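Local structure of malonyl-CoA-[acyl-carrier-protein] transacylase (Coxiella burnetii, 3TQE) at residues Q6-V11 with R79-L84; F10-Q15 with T72-I77; Q90-H95 with V104-L109; F276-C279 with L285-L288; I298-L301 with E305-L308. The protein probably catalyses transfer of the malonyl group from malonyl-CoA to holo-acyl carrier protein, yielding malonyl-[acyl-carrier-protein] and free CoA. All coordinates share one frame; numbering follows the deposited sequence. Where two conformers were deposited one is given.

Interaction 1 of 5, residues Q6-V11 with R79-L84. With EDO (1,2-ethanediol), chain D.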
# COMPACT_ATOMS: atom_id res chain seq x y z
N GLN A 6 -10.66 8.92 20.79
CA GLN A 6 -9.59 9.47 20.02
C GLN A 6 -9.94 9.29 18.54
O GLN A 6 -10.44 8.24 18.13
CB GLN A 6 -8.30 8.71 20.34
CG GLN A 6 -7.05 9.33 19.76
CD GLN A 6 -6.39 10.39 20.62
OE1 GLN A 6 -6.73 10.56 21.79
NE2 GLN A 6 -5.40 11.10 20.03
N SER A 7 -9.66 10.30 17.75
CA SER A 7 -9.77 10.18 16.31
C SER A 7 -8.63 9.31 15.81
O SER A 7 -7.55 9.31 16.39
CB SER A 7 -9.75 11.57 15.68
OG SER A 7 -10.75 12.39 16.29
N PHE A 8 -8.90 8.56 14.75
CA PHE A 8 -7.89 7.65 14.25
C PHE A 8 -8.07 7.40 12.79
O PHE A 8 -9.15 7.60 12.23
CB PHE A 8 -7.90 6.32 15.03
CG PHE A 8 -9.15 5.49 14.85
CD1 PHE A 8 -9.14 4.37 14.05
CD2 PHE A 8 -10.35 5.84 15.45
CE1 PHE A 8 -10.29 3.59 13.87
CE2 PHE A 8 -11.50 5.07 15.29
CZ PHE A 8 -11.48 3.95 14.48
N ALA A 9 -6.97 6.95 12.20
CA ALA A 9 -6.92 6.61 10.81
C ALA A 9 -6.53 5.16 10.67
O ALA A 9 -5.79 4.64 11.50
CB ALA A 9 -5.87 7.47 10.13
N PHE A 10 -7.06 4.50 9.66
CA PHE A 10 -6.56 3.22 9.24
C PHE A 10 -5.63 3.40 8.07
O PHE A 10 -5.94 4.10 7.11
CB PHE A 10 -7.69 2.29 8.80
CG PHE A 10 -8.23 1.43 9.88
CD1 PHE A 10 -8.26 1.84 11.19
CD2 PHE A 10 -8.66 0.20 9.57
CE1 PHE A 10 -8.73 1.00 12.16
CE2 PHE A 10 -9.15 -0.64 10.56
CZ PHE A 10 -9.19 -0.22 11.84
N VAL A 11 -4.49 2.76 8.15
CA VAL A 11 -3.53 2.72 7.07
C VAL A 11 -3.30 1.30 6.62
O VAL A 11 -3.12 0.40 7.43
CB VAL A 11 -2.21 3.46 7.40
CG1 VAL A 11 -2.50 4.95 7.60
CG2 VAL A 11 -1.46 2.88 8.62
N ARG A 79 -12.07 -6.70 8.74
CA ARG A 79 -13.28 -7.40 9.12
C ARG A 79 -13.20 -7.91 10.55
O ARG A 79 -14.21 -7.98 11.24
CB ARG A 79 -13.52 -8.54 8.18
CG ARG A 79 -13.97 -8.06 6.82
CD ARG A 79 -14.14 -9.16 5.84
NE ARG A 79 -14.73 -8.66 4.62
CZ ARG A 79 -15.04 -9.43 3.59
NH1 ARG A 79 -14.81 -10.74 3.63
NH2 ARG A 79 -15.63 -8.89 2.53
N CYS A 80 -12.02 -8.29 10.98
CA CYS A 80 -11.82 -8.70 12.38
C CYS A 80 -11.99 -7.50 13.32
O CYS A 80 -12.59 -7.61 14.35
CB CYS A 80 -10.44 -9.29 12.58
SG CYS A 80 -10.26 -10.91 11.85
N TRP A 81 -11.44 -6.35 12.96
CA TRP A 81 -11.66 -5.12 13.70
C TRP A 81 -13.13 -4.88 13.88
O TRP A 81 -13.58 -4.62 15.00
CB TRP A 81 -11.03 -3.96 12.95
CG TRP A 81 -11.34 -2.61 13.49
CD1 TRP A 81 -12.31 -1.81 13.09
CD2 TRP A 81 -10.63 -1.93 14.51
NE1 TRP A 81 -12.28 -0.64 13.78
CE2 TRP A 81 -11.24 -0.68 14.66
CE3 TRP A 81 -9.49 -2.20 15.23
CZ2 TRP A 81 -10.79 0.26 15.54
CZ3 TRP A 81 -9.04 -1.26 16.11
CH2 TRP A 81 -9.68 -0.04 16.24
N GLU A 82 -13.91 -4.94 12.81
CA GLU A 82 -15.32 -4.69 12.92
C GLU A 82 -16.03 -5.75 13.76
O GLU A 82 -16.87 -5.42 14.58
CB GLU A 82 -15.95 -4.53 11.55
CG GLU A 82 -15.44 -3.27 10.87
CD GLU A 82 -16.42 -2.67 9.91
OE1 GLU A 82 -16.93 -3.44 9.08
OE2 GLU A 82 -16.66 -1.43 10.00
N ALA A 83 -15.63 -7.01 13.59
CA ALA A 83 -16.23 -8.13 14.32
C ALA A 83 -16.01 -8.04 15.79
O ALA A 83 -16.85 -8.51 16.58
CB ALA A 83 -15.71 -9.45 13.79
N LEU A 84 -14.89 -7.46 16.18
CA LEU A 84 -14.51 -7.35 17.58
C LEU A 84 -15.00 -6.05 18.22
O LEU A 84 -14.68 -5.75 19.36
CB LEU A 84 -13.01 -7.51 17.73
CG LEU A 84 -12.56 -8.95 17.50
CD1 LEU A 84 -11.07 -9.00 17.23
CD2 LEU A 84 -12.91 -9.81 18.71
C1 EDO D . -15.02 -4.95 3.84
O1 EDO D . -15.42 -5.94 4.77
C2 EDO D . -16.06 -4.87 2.74
O2 EDO D . -16.33 -6.17 2.18
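Trp-81 commits its indole NE1 to the carbonyl oxygen of Pro-87 and gives one ring face to Phe-10, so the same flat group is tied at an edge and packed from above. With Phe-8 the two form an aromatic cluster that fixes strand 9-12 and the residues leading into it against the last turns of helix 63-83, a helix lying on one face of the parallel sheet. The pair Phe-10 and Trp-81 is T-shaped: the phenyl edge comes down on the indole, with Phe-10 CZ 3.4 Å above the plane and over its centre. The ring planes stand 72° apart, and the centroid of the phenyl ring is 4.7 Å from that of the five-membered indole ring. With CG of Trp-81 anti to the backbone N (chi1 172°), the indole reaches across from the helix to the strand. Phe-8 deals with the other end of the indole. Its CE1 lies 3.8 Å from Trp-81 CZ2, and a tilt of 50° between the planes makes the pair neither a stack nor a T. Phe-8 and Phe-10 also pack on Met-277 of the adjoining strand 275-278, while Ile-311 of helix 304-313 touches Trp-81. Two residues before Trp-81, Arg-79 makes polar contacts of its own. Its NH1 is bonded to Gln-39 and Thr-36, while the NE/NH2 edge of its guanidinium grips a 1,2-ethanediol, probably from the crystallisation liquor, with NE donating to O1 and NH2 to O2, each bond 2.8 Å long.

Interaction 2 of 5, residues F10-Q15 with T72-I77. With GLY (glycine), chain B.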
# COMPACT_ATOMS: atom_id res chain seq x y z
N PHE A 10 -7.06 4.50 9.66
CA PHE A 10 -6.56 3.22 9.24
C PHE A 10 -5.63 3.40 8.07
O PHE A 10 -5.94 4.10 7.11
CB PHE A 10 -7.69 2.29 8.80
CG PHE A 10 -8.23 1.43 9.88
CD1 PHE A 10 -8.26 1.84 11.19
CD2 PHE A 10 -8.66 0.20 9.57
CE1 PHE A 10 -8.73 1.00 12.16
CE2 PHE A 10 -9.15 -0.64 10.56
CZ PHE A 10 -9.19 -0.22 11.84
N VAL A 11 -4.49 2.76 8.15
CA VAL A 11 -3.53 2.72 7.07
C VAL A 11 -3.30 1.30 6.62
O VAL A 11 -3.12 0.40 7.43
CB VAL A 11 -2.21 3.46 7.40
CG1 VAL A 11 -2.50 4.95 7.60
CG2 VAL A 11 -1.46 2.88 8.62
N PHE A 12 -3.37 1.10 5.32
CA PHE A 12 -3.37 -0.23 4.75
C PHE A 12 -2.09 -0.49 4.01
O PHE A 12 -1.76 0.23 3.06
CB PHE A 12 -4.53 -0.37 3.77
CG PHE A 12 -5.87 -0.28 4.42
CD1 PHE A 12 -6.54 -1.41 4.83
CD2 PHE A 12 -6.45 0.94 4.66
CE1 PHE A 12 -7.79 -1.34 5.41
CE2 PHE A 12 -7.68 1.01 5.24
CZ PHE A 12 -8.36 -0.13 5.59
N PRO A 13 -1.35 -1.50 4.41
CA PRO A 13 -0.12 -1.78 3.75
C PRO A 13 -0.25 -2.45 2.40
O PRO A 13 -1.25 -3.06 2.08
CB PRO A 13 0.59 -2.71 4.70
CG PRO A 13 -0.36 -3.27 5.48
CD PRO A 13 -1.52 -2.34 5.60
N GLY A 14 0.80 -2.29 1.63
CA GLY A 14 0.93 -2.88 0.32
C GLY A 14 2.17 -3.74 0.21
O GLY A 14 2.64 -4.31 1.19
N GLN A 15 2.70 -3.83 -1.01
CA GLN A 15 3.92 -4.59 -1.32
C GLN A 15 5.00 -4.43 -0.27
O GLN A 15 5.28 -3.32 0.19
CB GLN A 15 4.47 -4.14 -2.67
CG GLN A 15 5.70 -4.89 -3.12
CD GLN A 15 5.65 -5.22 -4.59
OE1 GLN A 15 4.78 -4.73 -5.31
NE2 GLN A 15 6.58 -6.06 -5.05
N THR A 72 -6.37 -9.19 0.45
CA THR A 72 -7.20 -10.11 1.23
C THR A 72 -6.81 -10.04 2.70
O THR A 72 -7.67 -10.00 3.56
CB THR A 72 -7.09 -11.52 0.65
OG1 THR A 72 -7.52 -11.50 -0.70
CG2 THR A 72 -7.96 -12.50 1.43
N ALA A 73 -5.52 -10.02 2.98
CA ALA A 73 -5.05 -9.93 4.36
C ALA A 73 -5.52 -8.63 5.01
O ALA A 73 -6.01 -8.63 6.14
CB ALA A 73 -3.54 -10.01 4.42
N ASP A 74 -5.40 -7.53 4.28
CA ASP A 74 -5.78 -6.24 4.83
C ASP A 74 -7.29 -6.23 5.10
O ASP A 74 -7.73 -5.74 6.13
CB ASP A 74 -5.47 -5.15 3.82
CG ASP A 74 -3.98 -4.81 3.67
OD1 ASP A 74 -3.09 -5.43 4.28
OD2 ASP A 74 -3.71 -3.87 2.86
N VAL A 75 -8.09 -6.71 4.16
CA VAL A 75 -9.52 -6.73 4.33
C VAL A 75 -9.92 -7.68 5.46
O VAL A 75 -10.81 -7.40 6.24
CB VAL A 75 -10.20 -7.10 3.03
CG1 VAL A 75 -11.66 -7.40 3.26
CG2 VAL A 75 -10.02 -5.96 2.04
N ALA A 76 -9.25 -8.82 5.55
CA ALA A 76 -9.53 -9.75 6.65
C ALA A 76 -9.34 -9.08 7.99
O ALA A 76 -10.14 -9.27 8.91
CB ALA A 76 -8.65 -10.99 6.53
N ILE A 77 -8.26 -8.32 8.12
CA ILE A 77 -8.00 -7.64 9.40
C ILE A 77 -9.04 -6.58 9.66
O ILE A 77 -9.53 -6.44 10.78
CB ILE A 77 -6.58 -7.09 9.44
CG1 ILE A 77 -5.61 -8.27 9.55
CG2 ILE A 77 -6.41 -6.08 10.58
CD1 ILE A 77 -4.18 -7.92 9.32
N GLY B . 5.01 -0.26 -4.97
CA GLY B . 4.11 -1.46 -4.86
C GLY B . 2.94 -1.41 -5.83
O GLY B . 1.89 -2.05 -5.66
OXT GLY B . 3.02 -0.69 -6.81
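Asp-74 rises from helix 63-83 with its CB bond aimed at the end of strand 9-12, where its CB meets Phe-12 and its carboxyl group meets Pro-13. Toward Phe-12 the approach is oblique: Asp-74 CB sits at the edge of the phenyl ring, 4.0 Å from CD1, and the ring and carboxyl planes are 47° apart. Toward Pro-13 the two side chains lie alongside, pointing opposite ways, which brings Asp-74 OD1 within 3.7 Å of the pyrrolidine CG. Standing beside its own backbone N (chi1 -74°), the Asp-74 carboxyl also reaches the main chain beyond the ring, where OD2 is 2.7 Å from Pro-13 O. Phe-12 also touches Ala-101, Ala-102 and Cys-105 of helix 97-105, so this ring fills the angle between two helices packed on the same strand. After Pro-13 the chain turns away toward the pocket that holds a bound glycine, where Gln-15, in the conformer described, brings OE1 to 3.4 Å from the ligand CA; Arg-121 and Ser-204 hydrogen-bond that ligand. Pro-13 itself is about 9 Å, side chain to side chain, from Ser-96, the predicted nucleophile. Two oxygens as close as those of Asp-74 and Pro-13, in a buried setting, suggest that the carboxyl is probably protonated and directs its proton at the carbonyl; it would then join the helix to the strand end without burying a charge.

Interaction 3 of 5, residues Q90-H95 with V104-L109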
# COMPACT_ATOMS: atom_id res chain seq x y z
N GLN A 90 -11.83 7.65 11.10
CA GLN A 90 -12.18 8.94 10.54
C GLN A 90 -11.69 9.11 9.13
O GLN A 90 -12.27 9.85 8.36
CB GLN A 90 -11.61 10.04 11.41
CG GLN A 90 -12.49 10.28 12.62
CD GLN A 90 -12.67 9.08 13.51
OE1 GLN A 90 -11.74 8.66 14.17
NE2 GLN A 90 -13.87 8.52 13.52
N VAL A 91 -10.60 8.41 8.81
CA VAL A 91 -10.02 8.49 7.49
C VAL A 91 -9.22 7.22 7.25
O VAL A 91 -8.80 6.54 8.19
CB VAL A 91 -9.15 9.77 7.37
CG1 VAL A 91 -7.98 9.71 8.31
CG2 VAL A 91 -8.73 10.09 5.94
N MSE A 92 -9.03 6.91 5.98
CA MSE A 92 -8.24 5.77 5.57
C MSE A 92 -7.24 6.18 4.51
O MSE A 92 -7.50 7.08 3.74
CB MSE A 92 -9.15 4.70 4.98
CG MSE A 92 -10.12 4.09 5.96
SE MSE A 92 -11.25 2.82 5.03
CE MSE A 92 -12.35 2.20 6.47
N ALA A 93 -6.13 5.48 4.45
CA ALA A 93 -5.19 5.65 3.37
C ALA A 93 -4.47 4.33 3.20
O ALA A 93 -4.23 3.65 4.16
CB ALA A 93 -4.17 6.75 3.66
N GLY A 94 -4.11 3.99 2.00
CA GLY A 94 -3.38 2.79 1.76
C GLY A 94 -2.19 3.06 0.93
O GLY A 94 -2.24 3.90 0.05
N HIS A 95 -1.14 2.29 1.13
CA HIS A 95 0.08 2.54 0.39
C HIS A 95 0.06 1.66 -0.85
O HIS A 95 0.17 0.45 -0.77
CB HIS A 95 1.26 2.29 1.31
CG HIS A 95 2.57 2.77 0.78
ND1 HIS A 95 3.17 2.22 -0.34
CD2 HIS A 95 3.41 3.72 1.24
CE1 HIS A 95 4.33 2.83 -0.55
NE2 HIS A 95 4.50 3.75 0.40
N VAL A 104 -12.08 -0.90 -0.58
CA VAL A 104 -12.97 -1.98 -0.21
C VAL A 104 -13.56 -1.75 1.17
O VAL A 104 -14.78 -1.85 1.39
CB VAL A 104 -12.27 -3.36 -0.27
CG1 VAL A 104 -13.16 -4.42 0.37
CG2 VAL A 104 -11.95 -3.71 -1.69
N CYS A 105 -12.73 -1.38 2.12
CA CYS A 105 -13.19 -1.22 3.49
C CYS A 105 -14.05 0.02 3.68
O CYS A 105 -14.93 0.03 4.53
CB CYS A 105 -12.00 -1.23 4.41
SG CYS A 105 -11.15 -2.82 4.39
N ALA A 106 -13.87 1.02 2.81
CA ALA A 106 -14.71 2.22 2.82
C ALA A 106 -16.04 2.00 2.10
O ALA A 106 -16.88 2.89 2.04
CB ALA A 106 -13.97 3.38 2.11
N GLY A 107 -16.22 0.84 1.49
CA GLY A 107 -17.44 0.51 0.79
C GLY A 107 -17.53 0.97 -0.65
O GLY A 107 -18.59 0.91 -1.24
N ALA A 108 -16.42 1.36 -1.24
CA ALA A 108 -16.43 1.87 -2.60
C ALA A 108 -16.36 0.74 -3.62
O ALA A 108 -16.91 0.84 -4.69
CB ALA A 108 -15.29 2.83 -2.82
N LEU A 109 -15.64 -0.33 -3.29
CA LEU A 109 -15.39 -1.46 -4.19
C LEU A 109 -15.82 -2.74 -3.51
O LEU A 109 -15.56 -2.93 -2.31
CB LEU A 109 -13.90 -1.66 -4.51
CG LEU A 109 -13.12 -0.57 -5.20
CD1 LEU A 109 -11.66 -1.00 -5.35
CD2 LEU A 109 -13.78 -0.26 -6.55
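Met-92, present as selenomethionine, is the residue of Q90-H95 that touches Cys-105 and Ala-106, and the residues before and after it fix its place in the sheet. At the start Gln-90 folds its amide back so that OE1 accepts the backbone N-H of Phe-8. Val-91 then pairs with Phe-10 through the main chain and packs on Ala-9. Next comes Met-92, whose CB bond points the other way, toward the end of helix 97-105. Its chain is fully extended beyond CG (chi2 178°, chi3 180°), and this carries the selenium and the methyl out to the helix end. SE rests 4.0 Å from Ala-106 CB and 3.9 Å from Ala-106 N. The CE methyl lies beyond, 4.0 Å from Cys-105 CB and 3.9 Å from Cys-105 O. No hydrogen bond crosses here; the contact is apolar and buried, and Phe-10, Phe-12 and Phe-78 also touch the Met-92 side chain. The backbone against which SE lies is shaped by a Schellman motif: Gly-107, with a positive phi of 87°, returns its N-H to Val-104 O at 3.1 Å and ends the helix. Farther along, Ala-93 and Gly-94 complete the strand, and His-95 directs NE2 to Asn-166 OD1 just before Ser-96, the predicted nucleophile. Strand 91-94, a sharp turn around Ser-96, flanked by Gly-94 and Gly-98, and helix 97-105 folding back over Met-92 fit the strand-turn-helix of a nucleophile elbow, consistent with the Gly-His-Ser-Leu-Gly sequence of acyltransferases of this family.

Interaction 4 of 5, residues F276-C279 with L285-L288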
# COMPACT_ATOMS: atom_id res chain seq x y z
N PHE A 276 -2.91 5.93 14.47
CA PHE A 276 -3.01 5.19 13.22
C PHE A 276 -3.09 3.72 13.56
O PHE A 276 -2.37 3.24 14.44
CB PHE A 276 -1.76 5.42 12.38
CG PHE A 276 -1.57 6.86 11.95
CD1 PHE A 276 -2.01 7.30 10.72
CD2 PHE A 276 -1.01 7.78 12.82
CE1 PHE A 276 -1.86 8.61 10.35
CE2 PHE A 276 -0.87 9.11 12.43
CZ PHE A 276 -1.30 9.52 11.21
N MSE A 277 -3.93 2.99 12.85
CA MSE A 277 -4.00 1.54 12.99
C MSE A 277 -3.54 0.97 11.69
O MSE A 277 -4.03 1.39 10.63
CB MSE A 277 -5.43 1.07 13.22
CG MSE A 277 -5.84 1.04 14.62
SE MSE A 277 -5.98 2.82 15.22
CE MSE A 277 -6.75 2.42 16.96
N GLU A 278 -2.59 0.05 11.75
CA GLU A 278 -2.07 -0.57 10.57
C GLU A 278 -2.92 -1.79 10.26
O GLU A 278 -2.91 -2.79 10.99
CB GLU A 278 -0.59 -0.90 10.74
CG GLU A 278 0.06 -1.49 9.49
CD GLU A 278 1.56 -1.21 9.33
OE1 GLU A 278 2.24 -0.79 10.30
OE2 GLU A 278 2.05 -1.40 8.19
N CYS A 279 -3.73 -1.66 9.24
CA CYS A 279 -4.73 -2.66 8.92
C CYS A 279 -4.19 -3.60 7.87
O CYS A 279 -4.55 -3.57 6.72
CB CYS A 279 -6.02 -2.00 8.48
SG CYS A 279 -7.43 -3.10 8.47
N LEU A 285 4.29 0.27 7.66
CA LEU A 285 3.78 1.64 7.70
C LEU A 285 4.02 2.28 9.04
O LEU A 285 4.27 3.48 9.10
CB LEU A 285 2.31 1.70 7.33
CG LEU A 285 2.00 1.16 5.94
CD1 LEU A 285 0.50 1.26 5.67
CD2 LEU A 285 2.79 1.85 4.85
N ALA A 286 3.97 1.52 10.12
CA ALA A 286 4.29 2.09 11.43
C ALA A 286 5.67 2.66 11.40
O ALA A 286 5.90 3.73 11.96
CB ALA A 286 4.17 1.06 12.51
N GLY A 287 6.59 1.94 10.78
CA GLY A 287 7.97 2.42 10.69
C GLY A 287 8.04 3.77 10.01
O GLY A 287 8.74 4.68 10.48
N LEU A 288 7.33 3.93 8.90
CA LEU A 288 7.33 5.18 8.18
C LEU A 288 6.68 6.28 8.97
O LEU A 288 7.18 7.40 9.01
CB LEU A 288 6.61 5.04 6.84
CG LEU A 288 7.20 4.03 5.87
CD1 LEU A 288 6.35 4.03 4.60
CD2 LEU A 288 8.66 4.35 5.60
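Both oxygens of Glu-278 are taken by main-chain N-H groups in the first turn of helix 284-292. Leu-285 N donates to OE2 at 2.8 Å, on the syn side and somewhat out of the carboxylate plane; Ala-286 N donates to OE1 at 2.9 Å, coming from above that plane. Neither bond is straight, the angles at hydrogen being 150° and 145°. Gripped at each oxygen, the group is held against rotation about its last bond. Its reach comes from an extended chain: CG lies anti to the backbone N (chi1 -177°), and CD continues outward from the strand end to the helix. Around the polar pair the packing is close. Leu-285 CB is 3.2 Å from OE2, and Ala-286 CB is 3.5 Å from OE1. Ala-286 also touches Ile-298 of strand 297-300, while Leu-285 touches His-95 and stands about 9 Å, side chain to side chain, from the predicted nucleophile Ser-96. The contact closes the first corner of a beta-alpha-beta crossover in which strand 275-278 leads through helix 284-292 to the parallel strand 297-300. Since Glu-278 is buried and meets the amino-terminal turn of a helix, the partial positive charge there would be expected to stabilise its carboxylate form and to offset part of the cost of burying it.

Interaction 5 of 5, residues I298-L301 with E305-L308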
# COMPACT_ATOMS: atom_id res chain seq x y z
N ILE A 298 1.04 4.22 16.33
CA ILE A 298 0.57 3.29 15.31
C ILE A 298 0.37 1.96 15.99
O ILE A 298 1.29 1.42 16.63
CB ILE A 298 1.54 3.13 14.12
CG1 ILE A 298 1.97 4.50 13.59
CG2 ILE A 298 0.86 2.32 12.99
CD1 ILE A 298 3.29 4.99 14.14
N LEU A 299 -0.84 1.45 15.90
CA LEU A 299 -1.20 0.24 16.57
C LEU A 299 -1.33 -0.90 15.58
O LEU A 299 -1.96 -0.77 14.55
CB LEU A 299 -2.52 0.44 17.27
CG LEU A 299 -2.47 1.53 18.35
CD1 LEU A 299 -3.89 2.05 18.61
CD2 LEU A 299 -1.87 0.96 19.58
N PRO A 300 -0.71 -2.04 15.89
CA PRO A 300 -0.87 -3.21 15.07
C PRO A 300 -2.18 -3.92 15.35
O PRO A 300 -2.76 -3.80 16.44
CB PRO A 300 0.29 -4.09 15.51
CG PRO A 300 0.49 -3.76 16.89
CD PRO A 300 0.15 -2.30 17.04
N LEU A 301 -2.63 -4.69 14.38
CA LEU A 301 -3.93 -5.33 14.43
C LEU A 301 -3.88 -6.81 14.05
O LEU A 301 -4.84 -7.34 13.52
CB LEU A 301 -4.89 -4.61 13.52
CG LEU A 301 -5.23 -3.16 13.86
CD1 LEU A 301 -6.20 -2.64 12.81
CD2 LEU A 301 -5.82 -3.02 15.26
N GLU A 305 -5.94 -10.08 20.46
CA GLU A 305 -5.55 -9.27 21.62
C GLU A 305 -5.12 -7.87 21.18
O GLU A 305 -5.50 -6.88 21.80
CB GLU A 305 -4.42 -9.93 22.42
CG GLU A 305 -4.05 -9.23 23.74
CD GLU A 305 -3.36 -10.14 24.83
OE1 GLU A 305 -2.31 -10.83 24.55
OE2 GLU A 305 -3.85 -10.14 26.00
N LEU A 306 -4.37 -7.78 20.10
CA LEU A 306 -3.92 -6.48 19.62
C LEU A 306 -5.09 -5.64 19.15
O LEU A 306 -5.14 -4.45 19.41
CB LEU A 306 -2.90 -6.66 18.51
CG LEU A 306 -1.55 -7.18 18.97
CD1 LEU A 306 -0.72 -7.53 17.77
CD2 LEU A 306 -0.82 -6.23 19.87
N ILE A 307 -6.04 -6.26 18.47
CA ILE A 307 -7.23 -5.56 18.01
C ILE A 307 -8.00 -5.02 19.20
O ILE A 307 -8.40 -3.86 19.23
CB ILE A 307 -8.11 -6.43 17.12
CG1 ILE A 307 -7.39 -6.66 15.79
CG2 ILE A 307 -9.49 -5.80 16.94
CD1 ILE A 307 -7.99 -7.74 14.94
N LEU A 308 -8.23 -5.87 20.20
CA LEU A 308 -8.99 -5.43 21.36
C LEU A 308 -8.26 -4.34 22.12
O LEU A 308 -8.89 -3.40 22.57
CB LEU A 308 -9.28 -6.62 22.27
CG LEU A 308 -10.28 -7.61 21.67
CD1 LEU A 308 -10.27 -8.86 22.52
CD2 LEU A 308 -11.69 -7.06 21.56
O HOH W 1 -2.85 -2.93 18.99
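Leu-306 leans from helix 304-313 over Pro-300 at the end of the preceding strand. Its CB comes first, 3.5 Å from Pro-300 O. CG then divides the chain, lying anti to the carbonyl carbon (chi1 -71°), and its two methyls, CD1 and CD2, both come against Pro-300 CG, at 4.1 Å each. The leucine thus crosses the pyrrolidine at about a right angle, with its base on the carbonyl and its branched end on the ring. Pro-300 O has a polar partner as well. A single water donates to it at 2.7 Å and to Leu-306 O at 2.8 Å, bridging strand and helix where no direct hydrogen bond joins the two segments and giving each carbonyl a donor. Next to this pair Ile-307 meets Leu-301, again nearly at right angles. Ile-307 CG1 lies 4.0 Å from Leu-301 CB and reaches the methyl CD2 as well, while its terminal CD1 rests 3.5 Å from Leu-301 O. Pro-300 and Leu-306 are partly open to solvent, whereas Leu-301 and Ile-307 are buried, so the contact grades from surface to interior across one short strand-to-helix connection. Thr-303 takes part in that connection, its OG1 being hydrogen-bonded to Leu-306 N. On the inner side Leu-301 packs on Met-277 of strand 275-278 and on Ile-77 and Trp-81 of helix 63-83, and Ile-307 on Cys-80 and Trp-81, which places helix 304-313 against helix 63-83 beside the edge strand 297-300.

Overall arrangement
All five interactions join helices or helix ends to one parallel sheet, ordered 91-94, 9-12, 275-278, 297-300. Interactions 1 and 2 lie 11 Å apart, centre to centre, along the same strand and helix 63-83. Interaction 3 occupies one edge strand and interaction 5 the other, their centres about 18 Å apart, while interaction 4 joins the inner strand 275-278 to the helix that leads on to edge strand 297-300. Interaction 5 meets interaction 1 where Leu-301 CD2 is 3.8 Å from Trp-81 CE3. Interactions 2 and 4, and the His-95 end of interaction 3, lie nearest the predicted active site: Gln-15 borders the bound glycine, and Leu-285 CD2 lies 3.9 Å from His-95 CB, beside Ser-96.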